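Local coordinates for protein tungsten formylmethanofuran dehydrogenase subunit E (Syntrophus aciditrophicus, PDB 3D00) that is of uncertain exact function but binds a zinc ion and belongs to the FmdE family implicated in microbial methanogenesis, at residues A[34-39]-A[58-63]; A[50-55]-A[62-67]. One frame throughout, in Å; residues are numbered along the deposited sequence.

Contact 1: residues A[34-39]-A[58-63]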
ATOM      1  N   GLY A  34       8.870  12.689   0.771  1.00 37.07           N
ATOM      2  CA  GLY A  34      10.110  12.498   1.536  1.00 36.74           C
ATOM      3  C   GLY A  34      10.415  13.573   2.566  1.00 36.88           C
ATOM      4  O   GLY A  34      10.921  13.293   3.684  1.00 36.41           O
ATOM      5  N   PHE A  35      10.197  14.817   2.164  1.00 35.56           N
ATOM      6  CA  PHE A  35      10.409  15.931   3.062  1.00 35.59           C
ATOM      7  C   PHE A  35       9.400  15.873   4.145  1.00 32.98           C
ATOM      8  O   PHE A  35       9.683  16.224   5.255  1.00 33.05           O
ATOM      9  CB  PHE A  35      10.351  17.252   2.320  1.00 35.68           C
ATOM     10  CG  PHE A  35      11.552  17.501   1.484  1.00 35.90           C
ATOM     11  CD1 PHE A  35      12.788  17.700   2.078  1.00 36.99           C
ATOM     12  CD2 PHE A  35      11.451  17.593   0.106  1.00 36.72           C
ATOM     13  CE1 PHE A  35      13.896  17.941   1.318  1.00 36.54           C
ATOM     14  CE2 PHE A  35      12.550  17.842  -0.660  1.00 36.28           C
ATOM     15  CZ  PHE A  35      13.768  18.000  -0.069  1.00 36.56           C
HETATM   16  N   MSE A  36       8.193  15.466   3.816  1.00 32.95           N
HETATM   17  CA  MSE A  36       7.146  15.393   4.815  1.00 33.08           C
HETATM   18  C   MSE A  36       7.370  14.327   5.873  1.00 33.74           C
HETATM   19  O   MSE A  36       7.232  14.576   7.067  1.00 35.82           O
HETATM   20  CB  MSE A  36       5.785  15.187   4.147  1.00 32.87           C
HETATM   21  CG  MSE A  36       5.355  16.375   3.337  1.00 35.16           C
HETATM   22 SE   MSE A  36       3.894  15.906   2.110  0.75 34.03          SE
HETATM   23  CE  MSE A  36       2.462  15.903   3.260  1.00 38.41           C
ATOM     24  N   VAL A  37       7.745  13.148   5.441  1.00 34.75           N
ATOM     25  CA  VAL A  37       8.011  12.046   6.348  1.00 36.89           C
ATOM     26  C   VAL A  37       9.245  12.339   7.191  1.00 35.62           C
ATOM     27  O   VAL A  37       9.248  12.059   8.393  1.00 34.41           O
ATOM     28  CB  VAL A  37       8.187  10.709   5.579  1.00 37.46           C
ATOM     29  CG1 VAL A  37       8.746   9.579   6.497  1.00 38.21           C
ATOM     30  CG2 VAL A  37       6.884  10.322   4.937  1.00 37.03           C
ATOM     31  N   ASP A  38      10.271  12.932   6.576  1.00 35.53           N
ATOM     32  CA  ASP A  38      11.429  13.396   7.318  1.00 35.46           C
ATOM     33  C   ASP A  38      11.090  14.405   8.431  1.00 35.28           C
ATOM     34  O   ASP A  38      11.555  14.258   9.548  1.00 35.64           O
ATOM     35  CB  ASP A  38      12.462  13.996   6.348  1.00 36.06           C
ATOM     36  CG  ASP A  38      13.660  14.571   7.048  1.00 36.28           C
ATOM     37  OD1 ASP A  38      14.623  13.825   7.340  1.00 37.99           O
ATOM     38  OD2 ASP A  38      13.649  15.781   7.266  1.00 37.11           O
ATOM     39  N   LEU A  39      10.293  15.434   8.128  1.00 36.54           N
ATOM     40  CA  LEU A  39       9.887  16.417   9.158  1.00 35.09           C
ATOM     41  C   LEU A  39       9.037  15.740  10.267  1.00 36.47           C
ATOM     42  O   LEU A  39       9.198  16.025  11.459  1.00 34.58           O
ATOM     43  CB  LEU A  39       9.111  17.565   8.495  1.00 35.66           C
ATOM     44  CG  LEU A  39       8.545  18.705   9.370  1.00 35.40           C
ATOM     45  CD1 LEU A  39       9.693  19.332  10.081  1.00 34.47           C
ATOM     46  CD2 LEU A  39       7.734  19.773   8.572  1.00 34.82           C
ATOM     47  N   THR A  58      -2.408   8.786  -3.580  1.00 46.00           N
ATOM     48  CA  THR A  58      -1.469   9.140  -4.627  1.00 46.22           C
ATOM     49  C   THR A  58      -0.096   9.474  -4.060  1.00 45.07           C
ATOM     50  O   THR A  58       0.046  10.425  -3.332  1.00 45.29           O
ATOM     51  CB  THR A  58      -2.015  10.339  -5.415  1.00 47.78           C
ATOM     52  OG1 THR A  58      -3.415  10.117  -5.683  1.00 48.98           O
ATOM     53  CG2 THR A  58      -1.260  10.545  -6.698  1.00 46.61           C
ATOM     54  N   CYS A  59       0.917   8.685  -4.415  1.00 43.74           N
ATOM     55  CA  CYS A  59       2.329   8.995  -4.175  1.00 43.46           C
ATOM     56  C   CYS A  59       2.780   8.908  -2.734  1.00 43.10           C
ATOM     57  O   CYS A  59       3.772   8.256  -2.411  1.00 43.89           O
ATOM     58  CB  CYS A  59       2.701  10.398  -4.714  1.00 44.32           C
ATOM     59  SG  CYS A  59       2.758  10.486  -6.487  1.00 45.95           S
ATOM     60  N   LEU A  60       2.079   9.617  -1.881  1.00 42.15           N
ATOM     61  CA  LEU A  60       2.476   9.749  -0.506  1.00 42.79           C
ATOM     62  C   LEU A  60       2.632   8.408   0.188  1.00 41.81           C
ATOM     63  O   LEU A  60       3.563   8.251   0.974  1.00 41.01           O
ATOM     64  CB  LEU A  60       1.496  10.642   0.236  1.00 44.63           C
ATOM     65  CG  LEU A  60       1.960  11.575   1.355  1.00 45.29           C
ATOM     66  CD1 LEU A  60       3.355  12.065   1.214  1.00 46.20           C
ATOM     67  CD2 LEU A  60       1.003  12.754   1.457  1.00 45.56           C
ATOM     68  N   PRO A  61       1.731   7.411  -0.078  1.00 40.85           N
ATOM     69  CA  PRO A  61       2.050   6.122   0.554  1.00 39.92           C
ATOM     70  C   PRO A  61       3.445   5.541   0.295  1.00 40.14           C
ATOM     71  O   PRO A  61       3.995   4.913   1.188  1.00 39.27           O
ATOM     72  CB  PRO A  61       0.986   5.204  -0.020  1.00 39.94           C
ATOM     73  CG  PRO A  61      -0.185   6.084  -0.264  1.00 38.66           C
ATOM     74  CD  PRO A  61       0.425   7.340  -0.793  1.00 39.61           C
ATOM     75  N   ASP A  62       3.988   5.711  -0.911  1.00 39.99           N
ATOM     76  CA  ASP A  62       5.309   5.163  -1.237  1.00 39.77           C
ATOM     77  C   ASP A  62       6.443   5.847  -0.529  1.00 39.43           C
ATOM     78  O   ASP A  62       7.454   5.221  -0.280  1.00 39.04           O
ATOM     79  CB  ASP A  62       5.534   5.144  -2.738  1.00 40.90           C
ATOM     80  CG  ASP A  62       4.677   4.088  -3.432  1.00 41.59           C
ATOM     81  OD1 ASP A  62       4.005   3.276  -2.754  1.00 41.32           O
ATOM     82  OD2 ASP A  62       4.699   4.048  -4.673  1.00 44.42           O
ATOM     83  N   ALA A  63       6.281   7.134  -0.182  1.00 40.28           N
ATOM     84  CA  ALA A  63       7.274   7.859   0.639  1.00 39.50           C
ATOM     85  C   ALA A  63       7.365   7.217   2.018  1.00 38.89           C
ATOM     86  O   ALA A  63       8.454   6.914   2.514  1.00 39.00           O
ATOM     87  CB  ALA A  63       6.865   9.332   0.773  1.00 37.75           C
TER
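Helix-to-helix packing inside the alpha+beta core domain of the FmdE fold brings helix 28-42, through Gly34, Met36 and Val37, against the first turn of helix 60-67, through Leu60 and Ala63. The backbones come nearest at Gly34 and Ala63, whose CA atoms are 5.5 Å apart. Ala63 points its methyl at the other helix and settles it beside the backbone there, Ala63 CB lying 3.9 Å from Gly34 N. One turn further on, Val37 reaches the same methyl with a single branch, CG2 to Ala63 CB being 4.3 Å, a looser touch. All five touching residues are buried, and 194 Å² is lost between the segments.

The far end of the patch is built by selenomethionine Met36, which also packs on Val100, Leu102 and Leu143 of the sheet. Its side chain meets that of Leu60 at about a right angle. The bend at chi3 (78°) turns the terminal methyl out of line with the rest of the chain, so that two successive atoms meet the two branches of the leucine: Met36 SE lies 4.0 Å from Leu60 CD1, and Met36 CE 3.9 Å from Leu60 CD2.

Contact 2: residues A[50-55]-A[62-67]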
ATOM      1  N   TYR A  50       5.949   3.907  15.887  1.00 42.68           N
ATOM      2  CA  TYR A  50       4.905   4.724  15.325  1.00 39.48           C
ATOM      3  C   TYR A  50       4.188   4.001  14.197  1.00 39.39           C
ATOM      4  O   TYR A  50       4.791   3.220  13.472  1.00 39.37           O
ATOM      5  CB  TYR A  50       5.496   6.082  14.881  1.00 37.71           C
ATOM      6  CG  TYR A  50       6.577   6.066  13.794  1.00 36.41           C
ATOM      7  CD1 TYR A  50       6.233   5.966  12.471  1.00 37.14           C
ATOM      8  CD2 TYR A  50       7.924   6.200  14.101  1.00 35.95           C
ATOM      9  CE1 TYR A  50       7.170   5.953  11.482  1.00 36.38           C
ATOM     10  CE2 TYR A  50       8.884   6.215  13.108  1.00 35.93           C
ATOM     11  CZ  TYR A  50       8.483   6.078  11.791  1.00 36.60           C
ATOM     12  OH  TYR A  50       9.374   6.088  10.743  1.00 36.98           O
ATOM     13  N   ASP A  51       2.895   4.261  14.074  1.00 39.03           N
ATOM     14  CA  ASP A  51       2.160   3.934  12.867  1.00 38.61           C
ATOM     15  C   ASP A  51       2.013   5.151  11.939  1.00 35.92           C
ATOM     16  O   ASP A  51       2.309   6.260  12.304  1.00 34.56           O
ATOM     17  CB  ASP A  51       0.790   3.311  13.222  1.00 40.03           C
ATOM     18  CG  ASP A  51       0.885   1.800  13.589  1.00 41.80           C
ATOM     19  OD1 ASP A  51       2.000   1.260  13.732  1.00 40.66           O
ATOM     20  OD2 ASP A  51      -0.184   1.156  13.719  1.00 43.83           O
ATOM     21  N   ALA A  52       1.551   4.943  10.720  1.00 35.64           N
ATOM     22  CA  ALA A  52       1.416   6.063   9.770  1.00 35.43           C
ATOM     23  C   ALA A  52       0.014   6.111   9.162  1.00 35.46           C
ATOM     24  O   ALA A  52      -0.618   5.098   9.031  1.00 34.30           O
ATOM     25  CB  ALA A  52       2.478   5.931   8.697  1.00 35.97           C
ATOM     26  N   ILE A  53      -0.462   7.299   8.821  1.00 37.94           N
ATOM     27  CA  ILE A  53      -1.699   7.492   8.059  1.00 39.72           C
ATOM     28  C   ILE A  53      -1.430   8.438   6.907  1.00 40.86           C
ATOM     29  O   ILE A  53      -0.886   9.527   7.131  1.00 40.07           O
ATOM     30  CB  ILE A  53      -2.840   8.130   8.907  1.00 41.91           C
ATOM     31  CG1 ILE A  53      -3.494   7.124   9.827  1.00 42.74           C
ATOM     32  CG2 ILE A  53      -3.962   8.672   8.014  1.00 43.04           C
ATOM     33  CD1 ILE A  53      -3.773   7.728  11.111  1.00 43.91           C
ATOM     34  N   CYS A  54      -1.754   8.021   5.674  1.00 39.08           N
ATOM     35  CA  CYS A  54      -1.775   8.933   4.519  1.00 39.32           C
ATOM     36  C   CYS A  54      -3.199   9.249   4.166  1.00 38.41           C
ATOM     37  O   CYS A  54      -3.996   8.344   4.131  1.00 40.35           O
ATOM     38  CB  CYS A  54      -1.160   8.298   3.287  1.00 39.76           C
ATOM     39  SG  CYS A  54       0.568   8.098   3.468  1.00 45.74           S
ATOM     40  N   GLU A  55      -3.497  10.517   3.882  1.00 37.21           N
ATOM     41  CA  GLU A  55      -4.832  10.968   3.601  1.00 37.14           C
ATOM     42  C   GLU A  55      -5.090  11.083   2.125  1.00 37.53           C
ATOM     43  O   GLU A  55      -6.112  11.611   1.704  1.00 39.26           O
ATOM     44  CB  GLU A  55      -5.095  12.289   4.300  1.00 39.09           C
ATOM     45  CG  GLU A  55      -4.650  12.237   5.719  1.00 39.15           C
ATOM     46  CD  GLU A  55      -4.988  13.448   6.533  1.00 39.71           C
ATOM     47  OE1 GLU A  55      -5.751  14.337   6.114  1.00 37.77           O
ATOM     48  OE2 GLU A  55      -4.470  13.470   7.653  1.00 42.62           O
ATOM     49  N   ASP A  62       3.988   5.711  -0.911  1.00 39.99           N
ATOM     50  CA  ASP A  62       5.309   5.163  -1.237  1.00 39.77           C
ATOM     51  C   ASP A  62       6.443   5.847  -0.529  1.00 39.43           C
ATOM     52  O   ASP A  62       7.454   5.221  -0.280  1.00 39.04           O
ATOM     53  CB  ASP A  62       5.534   5.144  -2.738  1.00 40.90           C
ATOM     54  CG  ASP A  62       4.677   4.088  -3.432  1.00 41.59           C
ATOM     55  OD1 ASP A  62       4.005   3.276  -2.754  1.00 41.32           O
ATOM     56  OD2 ASP A  62       4.699   4.048  -4.673  1.00 44.42           O
ATOM     57  N   ALA A  63       6.281   7.134  -0.182  1.00 40.28           N
ATOM     58  CA  ALA A  63       7.274   7.859   0.639  1.00 39.50           C
ATOM     59  C   ALA A  63       7.365   7.217   2.018  1.00 38.89           C
ATOM     60  O   ALA A  63       8.454   6.914   2.514  1.00 39.00           O
ATOM     61  CB  ALA A  63       6.865   9.332   0.773  1.00 37.75           C
ATOM     62  N   VAL A  64       6.204   6.987   2.618  1.00 39.04           N
ATOM     63  CA  VAL A  64       6.103   6.284   3.895  1.00 37.52           C
ATOM     64  C   VAL A  64       6.691   4.862   3.775  1.00 37.66           C
ATOM     65  O   VAL A  64       7.618   4.516   4.483  1.00 37.92           O
ATOM     66  CB  VAL A  64       4.627   6.281   4.446  1.00 38.73           C
ATOM     67  CG1 VAL A  64       4.506   5.428   5.745  1.00 36.23           C
ATOM     68  CG2 VAL A  64       4.152   7.691   4.719  1.00 37.17           C
ATOM     69  N   GLN A  65       6.224   4.056   2.836  1.00 37.38           N
ATOM     70  CA  GLN A  65       6.736   2.694   2.683  1.00 38.06           C
ATOM     71  C   GLN A  65       8.211   2.612   2.462  1.00 40.10           C
ATOM     72  O   GLN A  65       8.880   1.717   3.033  1.00 39.76           O
ATOM     73  CB  GLN A  65       6.002   1.986   1.586  1.00 39.50           C
ATOM     74  CG  GLN A  65       4.584   1.801   1.951  1.00 39.13           C
ATOM     75  CD  GLN A  65       3.866   0.911   1.010  1.00 40.75           C
ATOM     76  OE1 GLN A  65       3.377  -0.139   1.407  1.00 40.94           O
ATOM     77  NE2 GLN A  65       3.770   1.326  -0.251  1.00 38.48           N
ATOM     78  N   LEU A  66       8.754   3.550   1.690  1.00 40.49           N
ATOM     79  CA  LEU A  66      10.196   3.572   1.423  1.00 40.78           C
ATOM     80  C   LEU A  66      11.060   4.015   2.589  1.00 40.06           C
ATOM     81  O   LEU A  66      12.233   3.678   2.644  1.00 40.27           O
ATOM     82  CB  LEU A  66      10.523   4.531   0.271  1.00 43.85           C
ATOM     83  CG  LEU A  66      10.584   4.030  -1.176  1.00 46.10           C
ATOM     84  CD1 LEU A  66      10.476   5.234  -2.165  1.00 47.33           C
ATOM     85  CD2 LEU A  66      11.864   3.252  -1.380  1.00 46.92           C
ATOM     86  N   LEU A  67      10.520   4.838   3.476  1.00 37.41           N
ATOM     87  CA  LEU A  67      11.318   5.512   4.501  1.00 36.47           C
ATOM     88  C   LEU A  67      11.113   5.045   5.947  1.00 37.43           C
ATOM     89  O   LEU A  67      11.931   5.358   6.829  1.00 39.98           O
ATOM     90  CB  LEU A  67      11.008   7.020   4.449  1.00 35.99           C
ATOM     91  CG  LEU A  67      11.479   7.817   3.238  1.00 35.21           C
ATOM     92  CD1 LEU A  67      10.951   9.257   3.215  1.00 33.41           C
ATOM     93  CD2 LEU A  67      13.014   7.782   3.207  1.00 33.39           C
TER
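Asp62 OD1, on the helix that carries Val64 against Ala52 and Cys54, is shared between two N-H groups: Gly73 N of the second subunit and Gln65 NE2 one turn along. The latter bond is weak, with Gln65 NE2 3.2 Å from Asp62 OD1 and an N-H...O angle of only 126°. The other oxygen of this buried carboxylate, OD2, bonds to His23 ND1 and to Thr71 OG1 of the second subunit, so partners from both chains fix its rotation. This polar cluster is set apart from strand 50-54: Asp62 CB points away from it, and no atom of the Asp62 side chain touches the strand.

What joins helix to strand is wholly apolar. Ala52 and Cys54, two residues apart on strand 50-54, send their CB atoms off the same side of the strand toward the helix, and Val64 spans the pair with its two methyls. CG1, anti to the backbone N (chi1 175°), meets Ala52 CB at 3.6 Å; CG2 lies 3.8 Å from Cys54 SG. The sulfur is brought there by a chi1 of -70°, which places it beside its own backbone N. The contact is compact, burying 137 Å², and the nearest CA atoms, those of Ala52 and Val64, remain 7.5 Å apart, so the contact is made by side chains and not by backbone. Leu77 on the neighbouring parallel strand 77-79 touches Ala52, Cys54 and Val64 alike. The intervening Ile53 points away and packs on Tyr190 of the second subunit. Strand 50-54, helix 60-67 and strand 77-79 thus form a beta-alpha-beta unit, its helix laid on one face of the sheet.

Both contacts are buried, their centres about 7 Å apart, and both use helix 60-67: contact 1 sets it against helix 28-42, contact 2 against strand 50-54. They run into one another, since Val37 CG2 of the first lies 3.8 Å from Val64 CG2 of the second, and Cys54 SG comes 3.8 Å from Pro61 N. Their geometry differs with their partners. In contact 1 an alanine methyl rests on the helix backbone at Gly34, whereas in contact 2 side chains alone meet. Both interfaces are apolar; polar bonds lie off these faces, at Asp62, which the two contacts share, and at Gln65, both of which bond to the second subunit.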